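Local structure of angiopoietin-related protein 6 (Homo sapiens, 6Y43) at residues F61-T64 against W65-K69; C162-Y165 against Q166-G169; Q41-G45 against G46-V50. The protein probably acts as a secreted angiopoietin-like growth factor, through a fibrinogen-like globe that binds calcium. All coordinates share one frame; numbering follows the deposited sequence.

All three contacts are local, and each has a buried side and a more open one. In contact 1 Y68 is buried, T64 and H67 exposed; in contact 2 A163 and Q166 are buried, L164 exposed; in contact 3 G46 and W48 are buried, G45 exposed. Contact 1 starts helix 65-70 and contact 2 ends helix 162-166. They touch, with centres about 12 Å apart, and share one ethanediol. Contact 3 joins strands 33-40 and 48-54 across the chain's centre, its own centre about 26 Å from contact 1 and about 30 Å from contact 2. The chemistry follows: a threonine cap, a folded-back arginine, and glycines with a tryptophan.

Contact 1 of 3, residues F61-T64 against W65-K69; sequences FFTT and WQHYK. With EDO (1,2-ethanediol), chain D.
Y68 reaches back along the chain with its phenol, and its hydroxyl donates to the backbone of F61. The bond from Y68 OH to F61 O is short, 2.6 Å, and lies in the carbonyl plane on a lone pair. F61 O also takes a weak bond from T63 N across the inverse gamma turn centred on F62. Y68 OH in turn accepts from G169 N, so this buried hydroxyl is gripped twice and the ring is held in place. T63 crosses the ring at a slant, its methyl CG2 3.7 Å from Y68 CE2. T63 O lies in plane at the edge of the same ring. The threonine's OG1 is turned anti to its own N (chi1 -173°), which carries the hydroxyl to the imidazole, with OG1 3.2 Å from H67 ND1.

T64 caps the helix. Its OG1 sits between the backbone N and the carbonyl carbon (chi1 68°) and accepts from H67 N at 2.9 Å. The same OG1 lies 2.8 Å from H67 ND1. T64 O accepts from Y68 N at 2.9 Å, which begins the helical bonding.

An ethanediol, probably from the crystallisation liquor, donates from its O2 to T63 O at 2.6 Å. Its C2 stands over one face of the F62 ring, offset toward the rim. Further out, the Y68 ring meets F72 and W80 edge to face, and the F61 ring meets F72 likewise. W65 NE1 and K69 NZ both bind the carboxylate of E121, NZ in a salt bridge. The whole is a helix N-cap: a threonine closes the start of helix 65-70 in the fibrinogen-like globe, and the fourth residue of the helix ties back to the incoming loop.

Contact 2 of 3, residues C162-Y165 against Q166-G169; sequences CALY and QRGG. With EDO (1,2-ethanediol), chain D.
R167 folds back over the end of the helix and gives its NH1 to the backbone of L164. The bond from R167 NH1 to L164 O is 2.9 Å long. It lies in the carbonyl plane, with the oxygen tilted 17° from the guanidinium plane. The chain bends at chi2 and again at chi3, near -60° each time, and the double bend brings R167 CD within 3.2 Å of L164 O. The aliphatic part thus lies against the carbonyl that the guanidinium binds. The F62 ring takes the same cation in a cation-pi contact. With an alanine in place of R167, L164 O is likely to lose its guanidinium mate and F62 its cationic partner.

The backbone bonds are those of a closing helix. Q166 N donates to C162 O at 2.7 Å. R167 N donates to A163 O at 2.8 Å; R167 is the first residue to leave helical geometry, with a positive phi. Q166 lays its CB 3.5 Å from C162 O. A163 CB packs against G168 O at 3.4 Å. That oxygen accepts from ethanediol O1 at 2.8 Å. L164 CD2 stands over one face of the Y165 ring, toward its rim.

C162 forms the disulfide to C175, and its N binds D156, a calcium ligand. Helix 162-166 is therefore tied directly to the calcium loop. Its exit lies beside helix 65-70, with G169 N bonded to Y68 OH of that helix and R167 on F62 of the loop before it.

Contact 3 of 3, residues Q41-G45 against G46-V50; sequences QQLEG and GGWTV
L43 O and G46 N close a tight turn, with a hydrogen bond of 2.9 Å. E44 and G45, the two middle residues, both have positive phi, close to a type I' beta turn. Behind the turn the chain doubles back on Q41. G46 CA makes a CA-H...O contact of 3.4 Å with Q41 O. A side chain on G46 would run into that oxygen and into G45 O, so glycine fits where a larger residue would not. G47 also has positive phi, and G47 and W48 together face E40 in a G1 beta bulge.

Q41 serves the bulge with its side chain. The chain bends at chi2 (-66°), which turns the amide back toward the glycines. OE1 accepts from G47 N at 2.8 Å, nearly in line with the C=O bond. W48 comes from the strand side and meets the turn with its ring edge. NE1 makes a weak bond of 3.0 Å to L43 O, which lies in the indole plane; the angle at the hydrogen is only 122°. L43 O thus receives two donors, one backbone and one indole. E44 O is also at the indole edge, 3.6 Å from NE1, and E44 CB packs 4.0 Å from the same nitrogen. The E44 carboxylate turns elsewhere, to a salt bridge with R110 and a bond to H112.

R218 on strand 212-219 donates to both E44 O and G46 O, while W48 packs on L98 and L216, and L43 on L98 and L100. The turn joins strand 33-40 to its antiparallel partner 48-54, and its inner side rests on strands 95-102 and 212-219.

Contact 1 of 3, residues F61-T64 against W65-K69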
loop_
_atom_site.group_PDB
_atom_site.type_symbol
_atom_site.label_atom_id
_atom_site.label_comp_id
_atom_site.label_asym_id
_atom_site.label_seq_id
_atom_site.Cartn_x
_atom_site.Cartn_y
_atom_site.Cartn_z
ATOM N N PHE A 61 -8.971 6.481 -7.077
ATOM C CA PHE A 61 -8.762 5.101 -6.661
ATOM C C PHE A 61 -10.013 4.248 -6.829
ATOM O O PHE A 61 -9.954 3.030 -6.606
ATOM C CB PHE A 61 -8.287 5.054 -5.203
ATOM C CG PHE A 61 -6.793 5.243 -5.044
ATOM C CD1 PHE A 61 -6.195 6.460 -5.315
ATOM C CD2 PHE A 61 -5.996 4.177 -4.643
ATOM C CE1 PHE A 61 -4.811 6.620 -5.185
ATOM C CE2 PHE A 61 -4.609 4.329 -4.494
ATOM C CZ PHE A 61 -4.028 5.531 -4.773
ATOM N N PHE A 62 -11.135 4.844 -7.221
ATOM C CA PHE A 62 -12.319 4.056 -7.595
ATOM C C PHE A 62 -12.193 3.689 -9.072
ATOM O O PHE A 62 -12.779 4.314 -9.948
ATOM C CB PHE A 62 -13.598 4.837 -7.321
ATOM C CG PHE A 62 -14.861 4.019 -7.519
ATOM C CD1 PHE A 62 -15.188 3.047 -6.616
ATOM C CD2 PHE A 62 -15.691 4.219 -8.624
ATOM C CE1 PHE A 62 -16.349 2.276 -6.762
ATOM C CE2 PHE A 62 -16.844 3.440 -8.800
ATOM C CZ PHE A 62 -17.169 2.471 -7.862
ATOM N N THR A 63 -11.392 2.662 -9.364
ATOM C CA THR A 63 -11.035 2.380 -10.755
ATOM C C THR A 63 -11.035 0.877 -11.020
ATOM O O THR A 63 -11.327 0.081 -10.140
ATOM C CB THR A 63 -9.684 3.009 -11.119
ATOM O OG1 THR A 63 -9.431 2.851 -12.522
ATOM C CG2 THR A 63 -8.551 2.392 -10.338
ATOM N N THR A 64 -10.662 0.515 -12.253
ATOM C CA THR A 64 -10.913 -0.808 -12.823
ATOM C C THR A 64 -9.983 -1.874 -12.251
ATOM O O THR A 64 -8.856 -1.591 -11.838
ATOM C CB THR A 64 -10.728 -0.801 -14.350
ATOM O OG1 THR A 64 -9.353 -0.606 -14.698
ATOM C CG2 THR A 64 -11.552 0.306 -15.014
ATOM N N TRP A 65 -10.451 -3.127 -12.289
ATOM C CA TRP A 65 -9.573 -4.257 -11.993
ATOM C C TRP A 65 -8.280 -4.164 -12.800
ATOM O O TRP A 65 -7.186 -4.333 -12.267
ATOM C CB TRP A 65 -10.284 -5.589 -12.283
ATOM C CG TRP A 65 -9.377 -6.766 -12.110
ATOM C CD1 TRP A 65 -8.709 -7.429 -13.093
ATOM C CD2 TRP A 65 -9.027 -7.423 -10.873
ATOM N NE1 TRP A 65 -7.963 -8.442 -12.556
ATOM C CE2 TRP A 65 -8.145 -8.466 -11.193
ATOM C CE3 TRP A 65 -9.378 -7.226 -9.525
ATOM C CZ2 TRP A 65 -7.614 -9.323 -10.220
ATOM C CZ3 TRP A 65 -8.856 -8.084 -8.567
ATOM C CH2 TRP A 65 -7.974 -9.104 -8.911
ATOM N N GLN A 66 -8.383 -3.877 -14.095
ATOM C CA GLN A 66 -7.171 -3.802 -14.906
ATOM C C GLN A 66 -6.206 -2.744 -14.370
ATOM O O GLN A 66 -4.983 -2.924 -14.415
ATOM C CB GLN A 66 -7.535 -3.507 -16.358
ATOM C CG GLN A 66 -6.331 -3.398 -17.303
ATOM C CD GLN A 66 -5.430 -4.627 -17.268
ATOM O OE1 GLN A 66 -5.905 -5.759 -17.196
ATOM N NE2 GLN A 66 -4.126 -4.404 -17.317
ATOM N N HIS A 67 -6.736 -1.604 -13.921
ATOM C CA HIS A 67 -5.859 -0.569 -13.369
ATOM C C HIS A 67 -5.277 -1.009 -12.030
ATOM O O HIS A 67 -4.092 -0.791 -11.767
ATOM C CB HIS A 67 -6.612 0.757 -13.248
ATOM C CG HIS A 67 -6.755 1.475 -14.559
ATOM N ND1 HIS A 67 -7.979 1.766 -15.120
ATOM C CD2 HIS A 67 -5.828 1.905 -15.443
ATOM C CE1 HIS A 67 -7.799 2.366 -16.285
ATOM N NE2 HIS A 67 -6.502 2.463 -16.504
ATOM N N TYR A 68 -6.073 -1.662 -11.178
ATOM C CA TYR A 68 -5.512 -2.198 -9.942
ATOM C C TYR A 68 -4.456 -3.261 -10.222
ATOM O O TYR A 68 -3.491 -3.392 -9.456
ATOM C CB TYR A 68 -6.635 -2.757 -9.034
ATOM C CG TYR A 68 -7.117 -1.691 -8.090
ATOM C CD1 TYR A 68 -6.357 -1.337 -6.975
ATOM C CD2 TYR A 68 -8.266 -0.967 -8.345
ATOM C CE1 TYR A 68 -6.736 -0.310 -6.131
ATOM C CE2 TYR A 68 -8.661 0.058 -7.498
ATOM C CZ TYR A 68 -7.881 0.396 -6.399
ATOM O OH TYR A 68 -8.242 1.413 -5.557
ATOM N N LYS A 69 -4.619 -4.035 -11.301
ATOM C CA LYS A 69 -3.611 -5.041 -11.627
ATOM C C LYS A 69 -2.323 -4.395 -12.139
ATOM O O LYS A 69 -1.219 -4.767 -11.719
ATOM C CB LYS A 69 -4.160 -6.030 -12.668
ATOM C CG LYS A 69 -3.150 -7.078 -13.114
ATOM C CD LYS A 69 -3.760 -8.066 -14.100
ATOM C CE LYS A 69 -2.677 -8.947 -14.716
ATOM N NZ LYS A 69 -3.205 -9.682 -15.897
HETATM C C1 EDO D . -13.053 0.047 -7.107
HETATM O O1 EDO D . -13.505 -1.162 -6.490
HETATM C C2 EDO D . -13.861 0.290 -8.386
HETATM O O2 EDO D . -13.623 -0.805 -9.288
#

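Contact 2 of 3, residues C162-Y165 against Q166-G169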
loop_
_atom_site.group_PDB
_atom_site.type_symbol
_atom_site.label_atom_id
_atom_site.label_comp_id
_atom_site.label_asym_id
_atom_site.label_seq_id
_atom_site.Cartn_x
_atom_site.Cartn_y
_atom_site.Cartn_z
ATOM N N CYS A 162 -18.691 -4.636 -0.764
ATOM C CA CYS A 162 -17.915 -3.702 0.048
ATOM C C CYS A 162 -17.310 -2.578 -0.788
ATOM O O CYS A 162 -17.342 -1.407 -0.388
ATOM C CB CYS A 162 -16.802 -4.432 0.790
ATOM S SG CYS A 162 -17.373 -5.530 2.059
ATOM N N ALA A 163 -16.753 -2.915 -1.955
ATOM C CA ALA A 163 -16.097 -1.912 -2.794
ATOM C C ALA A 163 -17.073 -0.840 -3.265
ATOM O O ALA A 163 -16.690 0.322 -3.457
ATOM C CB ALA A 163 -15.467 -2.606 -4.001
ATOM N N LEU A 164 -18.326 -1.227 -3.522
ATOM C CA LEU A 164 -19.346 -0.272 -3.945
ATOM C C LEU A 164 -19.553 0.802 -2.892
ATOM O O LEU A 164 -19.776 1.976 -3.220
ATOM C CB LEU A 164 -20.663 -1.008 -4.202
ATOM C CG LEU A 164 -21.887 -0.204 -4.647
ATOM C CD1 LEU A 164 -21.660 0.396 -6.011
ATOM C CD2 LEU A 164 -23.116 -1.107 -4.652
ATOM N N TYR A 165 -19.504 0.415 -1.622
ATOM C CA TYR A 165 -19.756 1.368 -0.554
ATOM C C TYR A 165 -18.485 2.022 -0.040
ATOM O O TYR A 165 -18.519 3.200 0.327
ATOM C CB TYR A 165 -20.466 0.688 0.617
ATOM C CG TYR A 165 -21.752 -0.020 0.229
ATOM C CD1 TYR A 165 -22.853 0.690 -0.212
ATOM C CD2 TYR A 165 -21.839 -1.393 0.298
ATOM C CE1 TYR A 165 -24.029 0.036 -0.572
ATOM C CE2 TYR A 165 -23.009 -2.059 -0.059
ATOM C CZ TYR A 165 -24.091 -1.337 -0.496
ATOM O OH TYR A 165 -25.244 -2.006 -0.850
ATOM N N GLN A 166 -17.369 1.289 0.033
ATOM C CA GLN A 166 -16.148 1.859 0.604
ATOM C C GLN A 166 -15.172 2.353 -0.449
ATOM O O GLN A 166 -14.214 3.045 -0.096
ATOM C CB GLN A 166 -15.478 0.838 1.510
ATOM C CG GLN A 166 -16.367 0.477 2.681
ATOM C CD GLN A 166 -15.592 -0.132 3.798
ATOM O OE1 GLN A 166 -15.410 0.468 4.850
ATOM N NE2 GLN A 166 -15.126 -1.351 3.578
ATOM N N ARG A 167 -15.421 2.054 -1.731
ATOM C CA ARG A 167 -14.912 2.749 -2.915
ATOM C C ARG A 167 -13.463 2.440 -3.261
ATOM O O ARG A 167 -12.914 3.093 -4.135
ATOM C CB ARG A 167 -15.069 4.271 -2.790
ATOM C CG ARG A 167 -16.411 4.752 -2.272
ATOM C CD ARG A 167 -17.572 4.312 -3.139
ATOM N NE ARG A 167 -17.509 4.922 -4.454
ATOM C CZ ARG A 167 -18.434 4.789 -5.399
ATOM N NH1 ARG A 167 -19.516 4.046 -5.187
ATOM N NH2 ARG A 167 -18.266 5.397 -6.572
ATOM N N GLY A 168 -12.832 1.443 -2.640
ATOM C CA GLY A 168 -11.486 1.058 -2.995
ATOM C C GLY A 168 -11.465 -0.271 -3.723
ATOM O O GLY A 168 -12.457 -0.977 -3.865
ATOM N N GLY A 169 -10.267 -0.586 -4.262
ATOM C CA GLY A 169 -9.888 -1.968 -4.486
ATOM C C GLY A 169 -9.159 -2.430 -3.236
ATOM O O GLY A 169 -8.275 -1.734 -2.732
HETATM C C1 EDO D . -13.053 0.047 -7.107
HETATM O O1 EDO D . -13.505 -1.162 -6.490
HETATM C C2 EDO D . -13.861 0.290 -8.386
HETATM O O2 EDO D . -13.623 -0.805 -9.288
#

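Contact 3 of 3, residues Q41-G45 against G46-V50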
loop_
_atom_site.group_PDB
_atom_site.type_symbol
_atom_site.label_atom_id
_atom_site.label_comp_id
_atom_site.label_asym_id
_atom_site.label_seq_id
_atom_site.Cartn_x
_atom_site.Cartn_y
_atom_site.Cartn_z
ATOM N N GLN A 41 13.941 6.609 1.885
ATOM C CA GLN A 41 15.302 6.212 2.211
ATOM C C GLN A 41 15.775 6.653 3.590
ATOM O O GLN A 41 16.944 6.434 3.914
ATOM C CB GLN A 41 16.283 6.758 1.167
ATOM C CG GLN A 41 16.008 6.270 -0.237
ATOM C CD GLN A 41 16.227 4.786 -0.418
ATOM O OE1 GLN A 41 15.777 3.968 0.379
ATOM N NE2 GLN A 41 16.895 4.422 -1.502
ATOM N N GLN A 42 14.929 7.272 4.395
ATOM C CA GLN A 42 15.341 7.712 5.730
ATOM C C GLN A 42 14.587 7.019 6.851
ATOM O O GLN A 42 15.201 6.591 7.832
ATOM C CB GLN A 42 15.156 9.227 5.861
ATOM C CG GLN A 42 16.172 10.026 5.113
ATOM C CD GLN A 42 17.565 9.891 5.702
ATOM O OE1 GLN A 42 17.780 10.128 6.896
ATOM N NE2 GLN A 42 18.519 9.482 4.870
ATOM N N LEU A 43 13.276 6.870 6.731
ATOM C CA LEU A 43 12.507 6.299 7.834
ATOM C C LEU A 43 12.880 4.843 8.093
ATOM O O LEU A 43 12.930 4.015 7.175
ATOM C CB LEU A 43 11.013 6.440 7.539
ATOM C CG LEU A 43 10.006 5.953 8.581
ATOM C CD1 LEU A 43 8.794 6.871 8.586
ATOM C CD2 LEU A 43 9.616 4.539 8.251
ATOM N N GLU A 44 13.129 4.539 9.369
ATOM C CA GLU A 44 13.446 3.193 9.842
ATOM C C GLU A 44 14.509 2.529 8.978
ATOM O O GLU A 44 14.371 1.394 8.518
ATOM C CB GLU A 44 12.186 2.342 9.911
ATOM C CG GLU A 44 11.369 2.678 11.118
ATOM C CD GLU A 44 10.139 1.816 11.233
ATOM O OE1 GLU A 44 10.256 0.608 10.980
ATOM O OE2 GLU A 44 9.059 2.354 11.550
ATOM N N GLY A 45 15.589 3.254 8.769
ATOM C CA GLY A 45 16.735 2.729 8.080
ATOM C C GLY A 45 16.669 2.872 6.585
ATOM O O GLY A 45 17.668 2.590 5.911
ATOM N N GLY A 46 15.534 3.328 6.048
ATOM C CA GLY A 46 15.389 3.473 4.612
ATOM C C GLY A 46 15.260 2.149 3.882
ATOM O O GLY A 46 15.084 1.068 4.468
ATOM N N GLY A 47 15.320 2.258 2.550
ATOM C CA GLY A 47 15.214 1.105 1.691
ATOM C C GLY A 47 13.800 0.615 1.452
ATOM O O GLY A 47 13.620 -0.546 1.076
ATOM N N TRP A 48 12.808 1.472 1.633
ATOM C CA TRP A 48 11.403 1.097 1.537
ATOM C C TRP A 48 10.866 1.467 0.160
ATOM O O TRP A 48 10.947 2.633 -0.247
ATOM C CB TRP A 48 10.574 1.800 2.611
ATOM C CG TRP A 48 10.916 1.411 3.997
ATOM C CD1 TRP A 48 11.682 2.107 4.882
ATOM C CD2 TRP A 48 10.472 0.233 4.686
ATOM N NE1 TRP A 48 11.754 1.436 6.082
ATOM C CE2 TRP A 48 11.015 0.285 5.994
ATOM C CE3 TRP A 48 9.664 -0.848 4.329
ATOM C CZ2 TRP A 48 10.794 -0.716 6.931
ATOM C CZ3 TRP A 48 9.444 -1.846 5.272
ATOM C CH2 TRP A 48 10.009 -1.763 6.554
ATOM N N THR A 49 10.316 0.477 -0.543
ATOM C CA THR A 49 9.630 0.702 -1.812
ATOM C C THR A 49 8.176 1.057 -1.535
ATOM O O THR A 49 7.440 0.248 -0.964
ATOM C CB THR A 49 9.701 -0.546 -2.691
ATOM O OG1 THR A 49 11.070 -0.896 -2.896
ATOM C CG2 THR A 49 8.979 -0.335 -4.026
ATOM N N VAL A 50 7.760 2.260 -1.935
ATOM C CA VAL A 50 6.356 2.621 -1.788
ATOM C C VAL A 50 5.541 1.863 -2.830
ATOM O O VAL A 50 5.825 1.941 -4.029
ATOM C CB VAL A 50 6.176 4.139 -1.933
ATOM C CG1 VAL A 50 4.693 4.506 -1.950
ATOM C CG2 VAL A 50 6.903 4.860 -0.810
#